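Long-range contacts in vanadium-dependent haloperoxidase (Zobellia galactanivorans, PDB 4CIT), which probably catalyses the vanadate-dependent oxidation of iodide by hydrogen peroxide, acting as a bacterial iodoperoxidase: residues Ile45-Glu50 with Met130-Asp135; Glu50-Asp55 with Arg122-Glu127. All blocks are in the same frame, centred on the assembly; numbering follows the deposited sequence.

Contact 1: Ile45-Glu50 with Met130-Asp135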
loop_
_atom_site.group_PDB
_atom_site.type_symbol
_atom_site.label_atom_id
_atom_site.label_comp_id
_atom_site.label_asym_id
_atom_site.label_seq_id
_atom_site.Cartn_x
_atom_site.Cartn_y
_atom_site.Cartn_z
ATOM N N ILE A 45 4.812 3.480 -11.910
ATOM C CA ILE A 45 4.366 3.482 -10.521
ATOM C C ILE A 45 4.541 4.923 -9.932
ATOM O O ILE A 45 3.699 5.382 -9.209
ATOM C CB ILE A 45 5.133 2.395 -9.705
ATOM C CG1 ILE A 45 4.808 0.989 -10.232
ATOM C CG2 ILE A 45 4.857 2.509 -8.234
ATOM C CD1 ILE A 45 5.567 -0.133 -9.638
ATOM N N ASP A 46 5.632 5.637 -10.257
ATOM C CA ASP A 46 5.812 7.023 -9.818
ATOM C C ASP A 46 4.723 7.936 -10.394
ATOM O O ASP A 46 4.213 8.773 -9.657
ATOM C CB ASP A 46 7.136 7.605 -10.332
ATOM C CG ASP A 46 8.410 7.054 -9.620
ATOM O OD1 ASP A 46 8.274 6.438 -8.525
ATOM O OD2 ASP A 46 9.561 7.232 -10.226
ATOM N N ARG A 47 4.356 7.747 -11.687
ATOM C CA ARG A 47 3.333 8.591 -12.253
ATOM C C ARG A 47 1.984 8.300 -11.584
ATOM O O ARG A 47 1.202 9.212 -11.289
ATOM C CB ARG A 47 3.223 8.377 -13.756
ATOM C CG ARG A 47 2.201 9.229 -14.501
ATOM C CD ARG A 47 2.295 10.701 -14.250
ATOM N NE ARG A 47 3.588 11.259 -14.655
ATOM C CZ ARG A 47 3.855 11.702 -15.896
ATOM N NH1 ARG A 47 2.930 11.700 -16.862
ATOM N NH2 ARG A 47 5.044 12.229 -16.151
ATOM N N VAL A 48 1.656 7.036 -11.394
ATOM C CA VAL A 48 0.346 6.709 -10.790
ATOM C C VAL A 48 0.272 7.252 -9.363
ATOM O O VAL A 48 -0.801 7.711 -8.926
ATOM C CB VAL A 48 -0.062 5.234 -10.996
ATOM C CG1 VAL A 48 0.582 4.434 -9.977
ATOM C CG2 VAL A 48 -1.617 5.086 -10.952
ATOM N N THR A 49 1.386 7.207 -8.691
ATOM C CA THR A 49 1.508 7.780 -7.371
ATOM C C THR A 49 1.143 9.264 -7.371
ATOM O O THR A 49 0.319 9.783 -6.506
ATOM C CB THR A 49 2.886 7.476 -6.726
ATOM O OG1 THR A 49 3.016 6.059 -6.508
ATOM C CG2 THR A 49 2.998 8.090 -5.393
ATOM N N GLU A 50 1.744 9.969 -8.288
ATOM C CA GLU A 50 1.489 11.417 -8.421
ATOM C C GLU A 50 0.032 11.712 -8.762
ATOM O O GLU A 50 -0.597 12.585 -8.141
ATOM C CB GLU A 50 2.379 12.007 -9.505
ATOM C CG GLU A 50 3.838 11.975 -9.158
ATOM C CD GLU A 50 4.744 12.014 -10.413
ATOM O OE1 GLU A 50 4.245 12.206 -11.542
ATOM O OE2 GLU A 50 5.975 11.819 -10.282
ATOM N N MET A 130 -1.703 9.640 -17.177
ATOM C CA MET A 130 -0.979 8.369 -17.537
ATOM C C MET A 130 -0.736 8.317 -19.024
ATOM O O MET A 130 0.310 7.857 -19.450
ATOM C CB MET A 130 -1.719 7.121 -17.141
ATOM C CG MET A 130 -1.731 6.726 -15.684
ATOM S SD MET A 130 -0.153 6.321 -14.930
ATOM C CE MET A 130 0.569 5.284 -16.210
ATOM N N GLU A 131 -1.718 8.738 -19.814
ATOM C CA GLU A 131 -1.562 8.664 -21.255
ATOM C C GLU A 131 -0.344 9.479 -21.719
ATOM O O GLU A 131 0.284 9.115 -22.687
ATOM C CB GLU A 131 -2.827 9.136 -21.961
ATOM C CG GLU A 131 -3.965 8.153 -21.808
ATOM C CD GLU A 131 -5.330 8.763 -22.195
ATOM O OE1 GLU A 131 -5.477 10.016 -22.349
ATOM O OE2 GLU A 131 -6.242 7.994 -22.315
ATOM N N SER A 132 -0.017 10.604 -21.058
ATOM C CA SER A 132 1.141 11.392 -21.447
ATOM C C SER A 132 2.433 10.626 -21.245
ATOM O O SER A 132 3.338 10.675 -22.109
ATOM C CB SER A 132 1.222 12.809 -20.766
ATOM O OG SER A 132 1.167 12.541 -19.376
ATOM N N LEU A 133 2.535 9.889 -20.148
ATOM C CA LEU A 133 3.748 9.141 -19.853
ATOM C C LEU A 133 3.846 8.003 -20.899
ATOM O O LEU A 133 4.896 7.801 -21.524
ATOM C CB LEU A 133 3.657 8.457 -18.496
ATOM C CG LEU A 133 4.777 7.425 -18.207
ATOM C CD1 LEU A 133 6.099 8.128 -18.132
ATOM C CD2 LEU A 133 4.512 6.642 -16.927
ATOM N N ARG A 134 2.737 7.300 -21.055
ATOM C CA ARG A 134 2.651 6.191 -22.011
ATOM C C ARG A 134 3.039 6.668 -23.430
ATOM O O ARG A 134 3.861 6.022 -24.144
ATOM C CB ARG A 134 1.225 5.695 -22.079
ATOM C CG ARG A 134 1.007 4.604 -23.063
ATOM C CD ARG A 134 -0.493 4.400 -23.247
ATOM N NE ARG A 134 -1.060 5.491 -24.017
ATOM C CZ ARG A 134 -2.374 5.691 -24.177
ATOM N NH1 ARG A 134 -3.300 4.871 -23.633
ATOM N NH2 ARG A 134 -2.803 6.762 -24.835
ATOM N N ASP A 135 2.421 7.772 -23.880
ATOM C CA ASP A 135 2.644 8.199 -25.285
ATOM C C ASP A 135 4.109 8.606 -25.577
ATOM O O ASP A 135 4.614 8.427 -26.667
ATOM C CB ASP A 135 1.626 9.294 -25.658
ATOM C CG ASP A 135 0.186 8.777 -25.708
ATOM O OD1 ASP A 135 -0.071 7.541 -25.800
ATOM O OD2 ASP A 135 -0.711 9.686 -25.746
#
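Arg47 runs its bent side chain alongside those of Met130 and Leu133, in the opposite direction, and these three residues supply most of the 233 Å² buried between 45-50 and 130-135. The two helical segments run nearly antiparallel, at 161°, with axes 10.3 Å apart, a spacing that long, flexible side chains fill well. With Arg47 CG anti to the backbone N (chi1 -179°), the chain leaves its helix toward the neighbour; bends at chi2 and chi3 then bring the guanidinium over Leu133 CB, 3.7 Å from Arg47 NH1, while Ser132 OG lies at its edge, in plane. Its methylenes do apolar work: Arg47 CB lies 3.8 Å from Leu133 CD2, and Arg47 CG rests 3.8 Å from Met130 SD in the conformer described here, one of two. In that conformer the sulfur, Met130 SD, also comes within 4.1 Å of Val48 CB, where a compact branched residue suits the buried side. The carbonyl oxygen of Arg129 accepts a hydrogen bond from Arg47 NH1; Glu50 OE1, on the same helix, forms a long, weak salt bridge with Arg47 NE. Were Arg47 an alanine, the Arg129 carbonyl would probably lose this donor, and a gap would open beside Leu133. The arrangement is that of neighbouring antiparallel helices in a mainly helical fold, with the polar ends on the more exposed side.

Contact 2: Glu50-Asp55 with Arg122-Glu127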
loop_
_atom_site.group_PDB
_atom_site.type_symbol
_atom_site.label_atom_id
_atom_site.label_comp_id
_atom_site.label_asym_id
_atom_site.label_seq_id
_atom_site.Cartn_x
_atom_site.Cartn_y
_atom_site.Cartn_z
ATOM N N GLU A 50 1.744 9.969 -8.288
ATOM C CA GLU A 50 1.489 11.417 -8.421
ATOM C C GLU A 50 0.032 11.712 -8.762
ATOM O O GLU A 50 -0.597 12.585 -8.141
ATOM C CB GLU A 50 2.379 12.007 -9.505
ATOM C CG GLU A 50 3.838 11.975 -9.158
ATOM C CD GLU A 50 4.744 12.014 -10.413
ATOM O OE1 GLU A 50 4.245 12.206 -11.542
ATOM O OE2 GLU A 50 5.975 11.819 -10.282
ATOM N N ILE A 51 -0.544 10.906 -9.641
ATOM C CA ILE A 51 -1.920 11.092 -10.032
ATOM C C ILE A 51 -2.881 10.835 -8.865
ATOM O O ILE A 51 -3.888 11.536 -8.696
ATOM C CB ILE A 51 -2.281 10.220 -11.237
ATOM C CG1 ILE A 51 -1.330 10.590 -12.406
ATOM C CG2 ILE A 51 -3.802 10.309 -11.545
ATOM C CD1 ILE A 51 -1.551 9.688 -13.641
ATOM N N MET A 52 -2.573 9.810 -8.072
ATOM C CA MET A 52 -3.318 9.495 -6.862
ATOM C C MET A 52 -3.470 10.628 -5.891
ATOM O O MET A 52 -4.566 10.822 -5.341
ATOM C CB MET A 52 -2.688 8.266 -6.136
ATOM C CG MET A 52 -3.271 6.962 -6.668
ATOM S SD MET A 52 -2.684 5.580 -5.559
ATOM C CE MET A 52 -1.031 5.950 -5.266
ATOM N N ILE A 53 -2.389 11.340 -5.703
ATOM C CA ILE A 53 -2.371 12.553 -4.890
ATOM C C ILE A 53 -3.316 13.570 -5.493
ATOM O O ILE A 53 -4.284 14.044 -4.846
ATOM C CB ILE A 53 -1.025 13.205 -4.828
ATOM C CG1 ILE A 53 0.014 12.264 -4.201
ATOM C CG2 ILE A 53 -1.117 14.490 -3.985
ATOM C CD1 ILE A 53 1.415 12.834 -4.303
ATOM N N HIS A 54 -3.098 13.847 -6.772
ATOM C CA HIS A 54 -3.976 14.779 -7.460
ATOM C C HIS A 54 -5.484 14.438 -7.384
ATOM O O HIS A 54 -6.330 15.365 -7.161
ATOM C CB HIS A 54 -3.507 14.979 -8.933
ATOM C CG HIS A 54 -4.400 15.887 -9.679
ATOM N ND1 HIS A 54 -4.392 17.256 -9.485
ATOM C CD2 HIS A 54 -5.426 15.634 -10.526
ATOM C CE1 HIS A 54 -5.317 17.813 -10.244
ATOM N NE2 HIS A 54 -5.957 16.854 -10.888
ATOM N N ASP A 55 -5.871 13.160 -7.539
ATOM C CA ASP A 55 -7.249 12.721 -7.655
ATOM C C ASP A 55 -7.889 12.413 -6.280
ATOM O O ASP A 55 -9.088 12.057 -6.200
ATOM C CB ASP A 55 -7.328 11.438 -8.531
ATOM C CG ASP A 55 -7.084 11.702 -10.023
ATOM O OD1 ASP A 55 -7.050 12.872 -10.452
ATOM O OD2 ASP A 55 -6.965 10.720 -10.823
ATOM N N ARG A 122 -6.672 2.880 -16.176
ATOM C CA ARG A 122 -8.044 2.566 -15.850
ATOM C C ARG A 122 -8.425 2.822 -14.392
ATOM O O ARG A 122 -9.602 3.122 -14.135
ATOM C CB ARG A 122 -8.378 1.141 -16.181
ATOM C CG ARG A 122 -8.267 0.783 -17.611
ATOM C CD ARG A 122 -8.841 -0.598 -17.848
ATOM N NE ARG A 122 -8.311 -1.165 -19.068
ATOM C CZ ARG A 122 -8.697 -2.360 -19.517
ATOM N NH1 ARG A 122 -9.623 -3.074 -18.839
ATOM N NH2 ARG A 122 -8.171 -2.838 -20.639
ATOM N N LEU A 123 -7.468 2.735 -13.500
ATOM C CA LEU A 123 -7.730 2.760 -12.036
ATOM C C LEU A 123 -7.646 4.173 -11.421
ATOM O O LEU A 123 -8.044 4.366 -10.297
ATOM C CB LEU A 123 -6.729 1.846 -11.360
ATOM C CG LEU A 123 -7.004 0.393 -11.512
ATOM C CD1 LEU A 123 -5.722 -0.450 -11.218
ATOM C CD2 LEU A 123 -8.128 0.045 -10.580
ATOM N N ILE A 124 -7.181 5.143 -12.179
ATOM C CA ILE A 124 -7.222 6.537 -11.731
ATOM C C ILE A 124 -8.233 7.381 -12.498
ATOM O O ILE A 124 -8.779 6.938 -13.436
ATOM C CB ILE A 124 -5.832 7.201 -11.594
ATOM C CG1 ILE A 124 -4.905 7.080 -12.781
ATOM C CG2 ILE A 124 -5.087 6.620 -10.432
ATOM C CD1 ILE A 124 -5.427 7.692 -14.017
ATOM N N PHE A 125 -8.482 8.619 -12.045
ATOM C CA PHE A 125 -9.463 9.501 -12.703
ATOM C C PHE A 125 -8.853 10.337 -13.795
ATOM O O PHE A 125 -9.411 10.363 -14.867
ATOM C CB PHE A 125 -10.222 10.405 -11.685
ATOM C CG PHE A 125 -11.365 9.688 -11.010
ATOM C CD1 PHE A 125 -12.550 9.389 -11.729
ATOM C CD2 PHE A 125 -11.290 9.287 -9.660
ATOM C CE1 PHE A 125 -13.617 8.705 -11.100
ATOM C CE2 PHE A 125 -12.343 8.581 -9.053
ATOM C CZ PHE A 125 -13.505 8.310 -9.770
ATOM N N SER A 126 -7.701 10.919 -13.569
ATOM C CA SER A 126 -7.016 11.812 -14.540
ATOM C C SER A 126 -6.175 10.936 -15.519
ATOM O O SER A 126 -4.966 10.929 -15.464
ATOM C CB SER A 126 -6.156 12.814 -13.799
ATOM O OG SER A 126 -6.942 13.610 -12.898
ATOM N N GLU A 127 -6.867 10.231 -16.397
ATOM C CA GLU A 127 -6.295 9.273 -17.346
ATOM C C GLU A 127 -5.297 9.914 -18.299
ATOM O O GLU A 127 -4.264 9.342 -18.622
ATOM C CB GLU A 127 -7.434 8.604 -18.157
ATOM C CG GLU A 127 -8.345 7.733 -17.316
ATOM C CD GLU A 127 -9.079 6.653 -18.100
ATOM O OE1 GLU A 127 -8.898 6.609 -19.322
ATOM O OE2 GLU A 127 -9.816 5.817 -17.502
#
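Ile51 and Ser126 approach to 6.8 Å between their CA atoms, and Asp55 and Phe125 to 6.4 Å, as the C-terminal part of helix 38-55 meets the link that follows helix 108-123, where Ser126 centres an inverse gamma turn. Asp55 CG, anti to the carbonyl carbon (chi1 -72°), carries the carboxylate toward the turn, whose donors it takes up with both oxygens. Ser126 OG gives its proton to the syn lone pair of Asp55 OD1 at 2.6 Å. The Ser126 N bond to Asp55 OD2, 2.8 Å long, is fairly straight (160°) and comes from the syn side; that of Phe125 N to the same oxygen, 2.9 Å, is more bent (133°) and comes from above the carboxylate plane, on the same face as Ser126 N. Three bonds thus fix the carboxylate's rotation, and its probable negative charge suits a site offering two amide N-H groups and a hydroxyl. The short serine reaches the acid without pushing the backbones apart; Ser126 OG also lies at the edge of the His54 ring, 3.5 Å from His54 CD2. On the buried side, Ile51 and Ile124 cross at about a right angle, bringing Ile51 CG2 to 3.6 Å from Ile124 CG1. Met52 CG lies 4.2 Å from Ile124 CG2, its unbranched chain reaching helix 59-80. Ile51 also packs on helix 128-144, so the link is held where these helices meet.

In the fold
Contacts 1 and 2 lie on successive parts of helix 38-55, their centres about 9 Å apart, and share Glu50. Their other halves come from consecutive elements: 122-127 ends helix 108-123 and forms the turn, and 130-135 belongs to helix 128-144, which follows. Contact 2 is therefore nested inside the loop closed by contact 1, and helix 38-55 runs past the turn and the helix leaving it. The two are continuous through packing: Met130 N lies 3.5 Å from Ile51 CD1, and Val48 CG2 lies 3.8 Å from Ile124 CG2. Together they join the N-terminal helix to two helices that follow each other in the chain, outside the segments that line the vanadate pocket.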